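Local coordinates for acetyl-CoA hydrolase/transferase family protein (PDB 2NVV) that probably hydrolyses acetyl-CoA or transfers CoA between acetate and another acyl group, and binds zinc, at residues N234-L239 and L267-D272; S241-G246 and P274-F279; V419-S424 and D430-N435. All blocks are in the same frame, centred on the assembly; numbering follows the deposited sequence.

Contact 1: residues N234-L239 and L267-D272; sequences NVAAFL and LGALGD
The methyl of Ala236 is the small bump on which this helix pair closes. It drops between Ala269 and Leu270, with Ala236 CB 3.7 Å from Ala269 CB and 3.9 Å from Leu270 N, so it rests against the backbone of the partner helix as well as on a second methyl. Leu270 supplies the return fit. Its CG lies beside the backbone N and opposite the carbonyl carbon (chi1 -66°), and CD2 swings over toward 234-239. There CD2 settles against residues three apart on one helix, touching Ala236 CA at 4.0 Å and Leu239 CD2 at 4.2 Å, where the two leucines meet by single methyl branches at a slant. No hydrogen bond crosses between the two segments; they meet by apolar packing. Because alanines form the central touch, the axes of the two short helical segments come within 8.4 Å, crossing at -45°. Elsewhere on helix 226-245, Val235 and Phe238 lean on strands 389-392 and 421-424. Small residues joining two helices beside a largely parallel sheet suit the Rossmann-like layering expected of this family, and helix 261-272 begins within the predicted CoA-binding stretch Gly258 to Val262.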
loop_
_atom_site.group_PDB
_atom_site.type_symbol
_atom_site.label_atom_id
_atom_site.label_comp_id
_atom_site.label_asym_id
_atom_site.label_seq_id
_atom_site.Cartn_x
_atom_site.Cartn_y
_atom_site.Cartn_z
ATOM N N ASN A 234 -16.227 -17.942 -11.340
ATOM C CA ASN A 234 -16.300 -16.536 -11.701
ATOM C C ASN A 234 -14.922 -15.927 -11.864
ATOM O O ASN A 234 -14.695 -15.152 -12.792
ATOM C CB ASN A 234 -17.097 -15.757 -10.667
ATOM C CG ASN A 234 -18.547 -16.172 -10.637
ATOM O OD1 ASN A 234 -19.056 -16.710 -11.607
ATOM N ND2 ASN A 234 -19.222 -15.911 -9.524
ATOM N N VAL A 235 -14.005 -16.287 -10.968
ATOM C CA VAL A 235 -12.642 -15.784 -11.028
ATOM C C VAL A 235 -11.977 -16.199 -12.327
ATOM O O VAL A 235 -11.445 -15.368 -13.050
ATOM C CB VAL A 235 -11.795 -16.314 -9.860
ATOM C CG1 VAL A 235 -10.370 -15.782 -9.975
ATOM C CG2 VAL A 235 -12.414 -15.897 -8.536
ATOM N N ALA A 236 -12.018 -17.493 -12.618
ATOM C CA ALA A 236 -11.418 -18.034 -13.837
ATOM C C ALA A 236 -12.037 -17.470 -15.122
ATOM O O ALA A 236 -11.316 -17.125 -16.064
ATOM C CB ALA A 236 -11.526 -19.540 -13.831
ATOM N N ALA A 237 -13.365 -17.381 -15.169
ATOM C CA ALA A 237 -14.034 -16.845 -16.352
ATOM C C ALA A 237 -13.742 -15.350 -16.555
ATOM O O ALA A 237 -13.650 -14.866 -17.683
ATOM C CB ALA A 237 -15.528 -17.070 -16.244
ATOM N N PHE A 238 -13.611 -14.616 -15.460
ATOM C CA PHE A 238 -13.328 -13.195 -15.530
ATOM C C PHE A 238 -11.954 -12.999 -16.162
ATOM O O PHE A 238 -11.776 -12.202 -17.087
ATOM C CB PHE A 238 -13.343 -12.600 -14.121
ATOM C CG PHE A 238 -12.742 -11.219 -14.029
ATOM C CD1 PHE A 238 -13.346 -10.139 -14.655
ATOM C CD2 PHE A 238 -11.569 -11.006 -13.309
ATOM C CE1 PHE A 238 -12.800 -8.868 -14.571
ATOM C CE2 PHE A 238 -11.013 -9.736 -13.221
ATOM C CZ PHE A 238 -11.634 -8.661 -13.855
ATOM N N LEU A 239 -10.985 -13.750 -15.660
ATOM C CA LEU A 239 -9.628 -13.668 -16.157
ATOM C C LEU A 239 -9.507 -13.970 -17.652
ATOM O O LEU A 239 -8.866 -13.200 -18.376
ATOM C CB LEU A 239 -8.721 -14.579 -15.321
ATOM C CG LEU A 239 -7.906 -13.887 -14.206
ATOM C CD1 LEU A 239 -8.585 -12.632 -13.716
ATOM C CD2 LEU A 239 -7.676 -14.858 -13.063
ATOM N N LEU A 267 -8.167 -22.182 -7.996
ATOM C CA LEU A 267 -7.116 -22.948 -8.660
ATOM C C LEU A 267 -7.697 -24.055 -9.532
ATOM O O LEU A 267 -7.248 -24.271 -10.653
ATOM C CB LEU A 267 -6.165 -23.545 -7.621
ATOM C CG LEU A 267 -5.265 -22.521 -6.916
ATOM C CD1 LEU A 267 -4.605 -23.148 -5.706
ATOM C CD2 LEU A 267 -4.232 -22.003 -7.892
ATOM N N GLY A 268 -8.698 -24.757 -9.008
ATOM C CA GLY A 268 -9.328 -25.824 -9.767
ATOM C C GLY A 268 -9.992 -25.283 -11.017
ATOM O O GLY A 268 -9.840 -25.840 -12.102
ATOM N N ALA A 269 -10.723 -24.181 -10.868
ATOM C CA ALA A 269 -11.413 -23.569 -11.995
ATOM C C ALA A 269 -10.431 -23.183 -13.097
ATOM O O ALA A 269 -10.662 -23.455 -14.268
ATOM C CB ALA A 269 -12.181 -22.361 -11.526
ATOM N N LEU A 270 -9.329 -22.551 -12.713
ATOM C CA LEU A 270 -8.296 -22.148 -13.660
ATOM C C LEU A 270 -7.795 -23.367 -14.431
ATOM O O LEU A 270 -7.675 -23.334 -15.653
ATOM C CB LEU A 270 -7.128 -21.491 -12.913
ATOM C CG LEU A 270 -7.387 -20.151 -12.214
ATOM C CD1 LEU A 270 -6.233 -19.855 -11.265
ATOM C CD2 LEU A 270 -7.549 -19.023 -13.242
ATOM N N GLY A 271 -7.498 -24.440 -13.705
ATOM C CA GLY A 271 -7.023 -25.653 -14.333
ATOM C C GLY A 271 -8.033 -26.254 -15.299
ATOM O O GLY A 271 -7.655 -26.830 -16.324
ATOM N N ASP A 272 -9.319 -26.120 -14.993
ATOM C CA ASP A 272 -10.347 -26.684 -15.860
ATOM C C ASP A 272 -10.818 -25.772 -16.996
ATOM O O ASP A 272 -11.570 -26.199 -17.875
ATOM C CB ASP A 272 -11.542 -27.137 -15.022
ATOM C CG ASP A 272 -11.384 -28.568 -14.498
ATOM O OD1 ASP A 272 -12.311 -29.050 -13.811
ATOM O OD2 ASP A 272 -10.342 -29.218 -14.771
#

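Contact 2: residues S241-G246 and P274-F279; sequences SEMKAG and PDIPAF
Met243, modelled as selenomethionine, sends its terminal methyl into a notch lined by Asp275, Ile276 and Pro277. Its CE lies 3.6 Å from Pro277 CD and 3.9 Å from Ile276 CD1, while the backbone carbonyl oxygen of Asp275 sits beside the same methyl. The selenium lies a little farther back, with SE 4.1 Å from Pro277 CD. The side chain runs out from the helix with chi2 near -169° and then bends at chi3 (-84°); that last turn carries CE round toward the loop. One shell outward, Ile248 packs on Met243 and Phe252 on Pro277, while Ile276 also rests on Val240 of the same helix as Met243 and on Leu270. The loop itself is steadied at its start, where Asp275 N is bonded to Asn273 OD1. On the other side, helix 226-245 stops just past Met243 in a Schellman motif: Gly246, at positive phi, bonds back through its N to Met243 O, which also accepts from Lys250 NZ. No hydrogen bond or salt bridge links 241-246 to 274-279. Cohesion between them therefore rests on nondirectional contacts of the selenoether end of one side chain, the oxygen of Asp275 being a neighbour of the methyl and not its bonding partner.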
loop_
_atom_site.group_PDB
_atom_site.type_symbol
_atom_site.label_atom_id
_atom_site.label_comp_id
_atom_site.label_asym_id
_atom_site.label_seq_id
_atom_site.Cartn_x
_atom_site.Cartn_y
_atom_site.Cartn_z
ATOM N N SER A 241 -11.755 -13.677 -19.741
ATOM C CA SER A 241 -12.515 -12.611 -20.349
ATOM C C SER A 241 -11.705 -11.337 -20.474
ATOM O O SER A 241 -11.863 -10.571 -21.435
ATOM C CB SER A 241 -13.764 -12.368 -19.520
ATOM O OG SER A 241 -14.413 -11.195 -19.945
ATOM N N GLU A 242 -10.831 -11.111 -19.496
ATOM C CA GLU A 242 -9.972 -9.934 -19.473
ATOM C C GLU A 242 -8.885 -10.037 -20.514
ATOM O O GLU A 242 -8.521 -9.035 -21.132
ATOM C CB GLU A 242 -9.342 -9.768 -18.089
ATOM C CG GLU A 242 -10.308 -9.254 -17.038
ATOM C CD GLU A 242 -10.932 -7.935 -17.444
ATOM O OE1 GLU A 242 -10.211 -6.910 -17.463
ATOM O OE2 GLU A 242 -12.141 -7.929 -17.758
HETATM N N MSE A 243 -8.361 -11.244 -20.710
HETATM C CA MSE A 243 -7.310 -11.450 -21.701
HETATM C C MSE A 243 -7.818 -11.153 -23.097
HETATM O O MSE A 243 -7.132 -10.504 -23.890
HETATM C CB MSE A 243 -6.788 -12.882 -21.662
HETATM C CG MSE A 243 -6.017 -13.235 -20.415
HETATM SE SE MSE A 243 -5.121 -14.919 -20.637
HETATM C CE MSE A 243 -6.520 -16.137 -20.181
ATOM N N LYS A 244 -9.022 -11.624 -23.404
ATOM C CA LYS A 244 -9.592 -11.392 -24.724
ATOM C C LYS A 244 -10.048 -9.957 -24.905
ATOM O O LYS A 244 -10.228 -9.504 -26.019
ATOM C CB LYS A 244 -10.750 -12.351 -24.984
ATOM C CG LYS A 244 -12.011 -12.075 -24.201
ATOM C CD LYS A 244 -13.055 -13.173 -24.455
ATOM C CE LYS A 244 -13.212 -13.470 -25.958
ATOM N NZ LYS A 244 -13.508 -12.240 -26.782
ATOM N N ALA A 245 -10.226 -9.244 -23.801
ATOM C CA ALA A 245 -10.630 -7.842 -23.840
ATOM C C ALA A 245 -9.367 -6.997 -24.039
ATOM O O ALA A 245 -9.440 -5.797 -24.341
ATOM C CB ALA A 245 -11.327 -7.457 -22.525
ATOM N N GLY A 246 -8.211 -7.636 -23.862
ATOM C CA GLY A 246 -6.942 -6.944 -24.014
ATOM C C GLY A 246 -6.413 -6.297 -22.743
ATOM O O GLY A 246 -5.462 -5.506 -22.795
ATOM N N PRO A 274 -9.859 -24.262 -20.234
ATOM C CA PRO A 274 -8.861 -24.364 -21.303
ATOM C C PRO A 274 -8.368 -23.030 -21.839
ATOM O O PRO A 274 -7.276 -22.960 -22.404
ATOM C CB PRO A 274 -9.579 -25.190 -22.365
ATOM C CG PRO A 274 -11.004 -24.753 -22.203
ATOM C CD PRO A 274 -11.162 -24.777 -20.695
ATOM N N ASP A 275 -9.167 -21.975 -21.671
ATOM C CA ASP A 275 -8.778 -20.649 -22.134
ATOM C C ASP A 275 -7.755 -20.031 -21.199
ATOM O O ASP A 275 -7.227 -18.951 -21.475
ATOM C CB ASP A 275 -9.980 -19.727 -22.244
ATOM C CG ASP A 275 -10.820 -20.023 -23.458
ATOM O OD1 ASP A 275 -10.229 -20.229 -24.538
ATOM O OD2 ASP A 275 -12.063 -20.036 -23.334
ATOM N N ILE A 276 -7.487 -20.706 -20.083
ATOM C CA ILE A 276 -6.475 -20.233 -19.141
ATOM C C ILE A 276 -5.214 -21.005 -19.510
ATOM O O ILE A 276 -5.159 -22.218 -19.341
ATOM C CB ILE A 276 -6.848 -20.551 -17.667
ATOM C CG1 ILE A 276 -8.015 -19.675 -17.211
ATOM C CG2 ILE A 276 -5.649 -20.305 -16.760
ATOM C CD1 ILE A 276 -7.665 -18.218 -17.035
ATOM N N PRO A 277 -4.195 -20.317 -20.050
ATOM C CA PRO A 277 -2.948 -20.990 -20.437
ATOM C C PRO A 277 -2.135 -21.501 -19.239
ATOM O O PRO A 277 -2.265 -20.981 -18.130
ATOM C CB PRO A 277 -2.209 -19.911 -21.236
ATOM C CG PRO A 277 -2.660 -18.649 -20.586
ATOM C CD PRO A 277 -4.145 -18.884 -20.402
ATOM N N ALA A 278 -1.315 -22.524 -19.466
ATOM C CA ALA A 278 -0.480 -23.084 -18.413
ATOM C C ALA A 278 0.153 -21.880 -17.733
ATOM O O ALA A 278 0.698 -20.999 -18.402
ATOM C CB ALA A 278 0.593 -23.999 -18.999
ATOM N N PHE A 279 0.084 -21.837 -16.408
ATOM C CA PHE A 279 0.593 -20.688 -15.698
ATOM C C PHE A 279 1.558 -20.978 -14.559
ATOM O O PHE A 279 1.729 -22.116 -14.129
ATOM C CB PHE A 279 -0.601 -19.871 -15.188
ATOM C CG PHE A 279 -1.510 -20.627 -14.231
ATOM C CD1 PHE A 279 -1.333 -20.529 -12.846
ATOM C CD2 PHE A 279 -2.539 -21.435 -14.717
ATOM C CE1 PHE A 279 -2.165 -21.220 -11.968
ATOM C CE2 PHE A 279 -3.376 -22.131 -13.845
ATOM C CZ PHE A 279 -3.188 -22.022 -12.469
#

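Contact 3: residues V419-S424 and D430-N435; sequences VKVIIS and DLRGKN
Asp430 OD1, 4.0 Å from Val421 CG2 across the contact, is gripped by two nitrogens of Arg432. The side-chain NE donates at 2.9 Å, almost straight (168°) and onto the syn lone pair of Asp430 OD1, while the backbone N of Arg432 reaches the same oxygen from the anti side at 3.3 Å, closing an Asx turn. Arg432 NH1 then meets Asp430 OD2 at 2.6 Å, which makes the salt bridge a side-on, two-nitrogen grip; with three bonds on it, the carboxylate has little freedom to rotate. Asp430 CG stands anti to its own N (chi1 -162°), which brings the carboxylate round to face the arginine. Just beyond the paired strand ends, Leu431 N donates to Lys420 O at 2.8 Å, next to the antiparallel non-hydrogen-bonded pair of Val421 and Asp430. Next to that bond, Leu431 CD2 lies in an apolar corner, 3.8 Å from Ile422 CD1 and 4.1 Å from Val419 CG1; the valine and leucine run side by side, whereas the isoleucine comes in aslant. Lys420 and Arg432 cross at about a right angle through their aliphatic parts, CB to CG 4.0 Å. Beyond them, Lys420 NZ bonds to the backbone oxygen of zinc ligand His417, and the Arg432 guanidinium makes a cation-pi contact with Phe116 of the second subunit. From Leu431 a type II turn, with Gly433 at positive phi, leads to the N-cap Asn435 of helix 436-446. These contacts close the open end of the β-hairpin of strands 421-424 and 427-430, at the edge of the mixed sheet, just after the zinc-binding residues.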
loop_
_atom_site.group_PDB
_atom_site.type_symbol
_atom_site.label_atom_id
_atom_site.label_comp_id
_atom_site.label_asym_id
_atom_site.label_seq_id
_atom_site.Cartn_x
_atom_site.Cartn_y
_atom_site.Cartn_z
ATOM N N VAL A 419 -8.214 -1.808 -4.101
ATOM C CA VAL A 419 -9.072 -2.915 -4.504
ATOM C C VAL A 419 -9.636 -2.661 -5.906
ATOM O O VAL A 419 -10.400 -1.717 -6.121
ATOM C CB VAL A 419 -10.223 -3.093 -3.500
ATOM C CG1 VAL A 419 -10.981 -4.360 -3.811
ATOM C CG2 VAL A 419 -9.672 -3.123 -2.082
ATOM N N LYS A 420 -9.266 -3.511 -6.855
ATOM C CA LYS A 420 -9.716 -3.354 -8.238
ATOM C C LYS A 420 -10.927 -4.181 -8.641
ATOM O O LYS A 420 -11.759 -3.726 -9.433
ATOM C CB LYS A 420 -8.567 -3.671 -9.195
ATOM C CG LYS A 420 -7.276 -2.923 -8.880
ATOM C CD LYS A 420 -7.498 -1.428 -8.804
ATOM C CE LYS A 420 -6.216 -0.690 -8.448
ATOM N NZ LYS A 420 -6.444 0.776 -8.418
ATOM N N VAL A 421 -11.029 -5.393 -8.105
ATOM C CA VAL A 421 -12.140 -6.274 -8.442
ATOM C C VAL A 421 -12.618 -7.091 -7.248
ATOM O O VAL A 421 -11.810 -7.537 -6.432
ATOM C CB VAL A 421 -11.732 -7.260 -9.541
ATOM C CG1 VAL A 421 -12.916 -8.098 -9.956
ATOM C CG2 VAL A 421 -11.148 -6.501 -10.723
ATOM N N ILE A 422 -13.933 -7.280 -7.153
ATOM C CA ILE A 422 -14.526 -8.071 -6.076
ATOM C C ILE A 422 -15.410 -9.147 -6.715
ATOM O O ILE A 422 -16.142 -8.883 -7.673
ATOM C CB ILE A 422 -15.374 -7.200 -5.131
ATOM C CG1 ILE A 422 -14.510 -6.104 -4.513
ATOM C CG2 ILE A 422 -15.953 -8.052 -4.027
ATOM C CD1 ILE A 422 -15.267 -5.183 -3.574
ATOM N N ILE A 423 -15.347 -10.362 -6.183
ATOM C CA ILE A 423 -16.122 -11.457 -6.737
ATOM C C ILE A 423 -16.773 -12.384 -5.702
ATOM O O ILE A 423 -16.111 -12.889 -4.795
ATOM C CB ILE A 423 -15.222 -12.323 -7.645
ATOM C CG1 ILE A 423 -14.700 -11.485 -8.803
ATOM C CG2 ILE A 423 -15.992 -13.534 -8.154
ATOM C CD1 ILE A 423 -13.633 -12.171 -9.627
ATOM N N SER A 424 -18.074 -12.604 -5.833
ATOM C CA SER A 424 -18.771 -13.529 -4.940
ATOM C C SER A 424 -19.429 -14.584 -5.835
ATOM O O SER A 424 -19.144 -14.652 -7.028
ATOM C CB SER A 424 -19.821 -12.803 -4.085
ATOM O OG SER A 424 -20.910 -12.347 -4.860
ATOM N N ASP A 430 -16.152 -5.182 -11.305
ATOM C CA ASP A 430 -14.911 -4.545 -11.711
ATOM C C ASP A 430 -15.029 -3.097 -11.259
ATOM O O ASP A 430 -15.850 -2.336 -11.773
ATOM C CB ASP A 430 -14.748 -4.608 -13.225
ATOM C CG ASP A 430 -13.323 -4.375 -13.660
ATOM O OD1 ASP A 430 -12.627 -3.572 -13.003
ATOM O OD2 ASP A 430 -12.904 -4.985 -14.665
ATOM N N LEU A 431 -14.196 -2.724 -10.299
ATOM C CA LEU A 431 -14.230 -1.390 -9.721
ATOM C C LEU A 431 -13.416 -0.325 -10.444
ATOM O O LEU A 431 -13.550 0.864 -10.150
ATOM C CB LEU A 431 -13.771 -1.478 -8.264
ATOM C CG LEU A 431 -14.750 -1.959 -7.182
ATOM C CD1 LEU A 431 -15.734 -2.956 -7.733
ATOM C CD2 LEU A 431 -13.969 -2.529 -6.024
ATOM N N ARG A 432 -12.586 -0.743 -11.390
ATOM C CA ARG A 432 -11.734 0.201 -12.116
ATOM C C ARG A 432 -12.467 1.266 -12.914
ATOM O O ARG A 432 -13.440 0.991 -13.604
ATOM C CB ARG A 432 -10.765 -0.561 -13.028
ATOM C CG ARG A 432 -9.676 -1.311 -12.267
ATOM C CD ARG A 432 -8.944 -2.278 -13.162
ATOM N NE ARG A 432 -9.842 -3.310 -13.671
ATOM C CZ ARG A 432 -9.471 -4.299 -14.478
ATOM N NH1 ARG A 432 -10.365 -5.180 -14.880
ATOM N NH2 ARG A 432 -8.210 -4.409 -14.877
ATOM N N GLY A 433 -11.992 2.498 -12.791
ATOM C CA GLY A 433 -12.587 3.602 -13.517
ATOM C C GLY A 433 -13.903 4.093 -12.973
ATOM O O GLY A 433 -14.602 4.848 -13.646
ATOM N N LYS A 434 -14.239 3.692 -11.753
ATOM C CA LYS A 434 -15.506 4.098 -11.151
ATOM C C LYS A 434 -15.354 4.904 -9.878
ATOM O O LYS A 434 -14.420 4.690 -9.105
ATOM C CB LYS A 434 -16.359 2.860 -10.866
ATOM C CG LYS A 434 -16.932 2.252 -12.120
ATOM C CD LYS A 434 -17.539 0.887 -11.875
ATOM C CE LYS A 434 -18.174 0.369 -13.169
ATOM N NZ LYS A 434 -18.598 -1.048 -13.076
ATOM N N ASN A 435 -16.265 5.843 -9.669
ATOM C CA ASN A 435 -16.233 6.662 -8.467
ATOM C C ASN A 435 -16.983 5.874 -7.394
ATOM O O ASN A 435 -17.457 4.767 -7.662
ATOM C CB ASN A 435 -16.888 8.035 -8.722
ATOM C CG ASN A 435 -18.377 7.947 -8.966
ATOM O OD1 ASN A 435 -19.042 8.962 -9.120
ATOM N ND2 ASN A 435 -18.907 6.737 -9.000
#

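Helix 226-245 ties the three contacts together. Contacts 1 and 2, with centres about 10 Å apart, use successive turns of it, and Leu270 and Ile276 pack where helix 261-272 runs into the following loop. Toward contact 3, about 18 Å from contact 1 between centres, Asn234 ND2 hydrogen-bonds to Ser424 O, and Phe238 CZ lies 3.8 Å from Val421 CG2. Contact 2 reaches contact 3 through a salt bridge, Glu242 OE1 to Arg432 NH1 at 3.1 Å, so that arginine bridges helix and hairpin. In contact 3 the side chain of Val419 lies about 11 Å from a zinc ion; in contact 1, Ala269's is about 9 Å from that of Val262, a predicted CoA-binding residue.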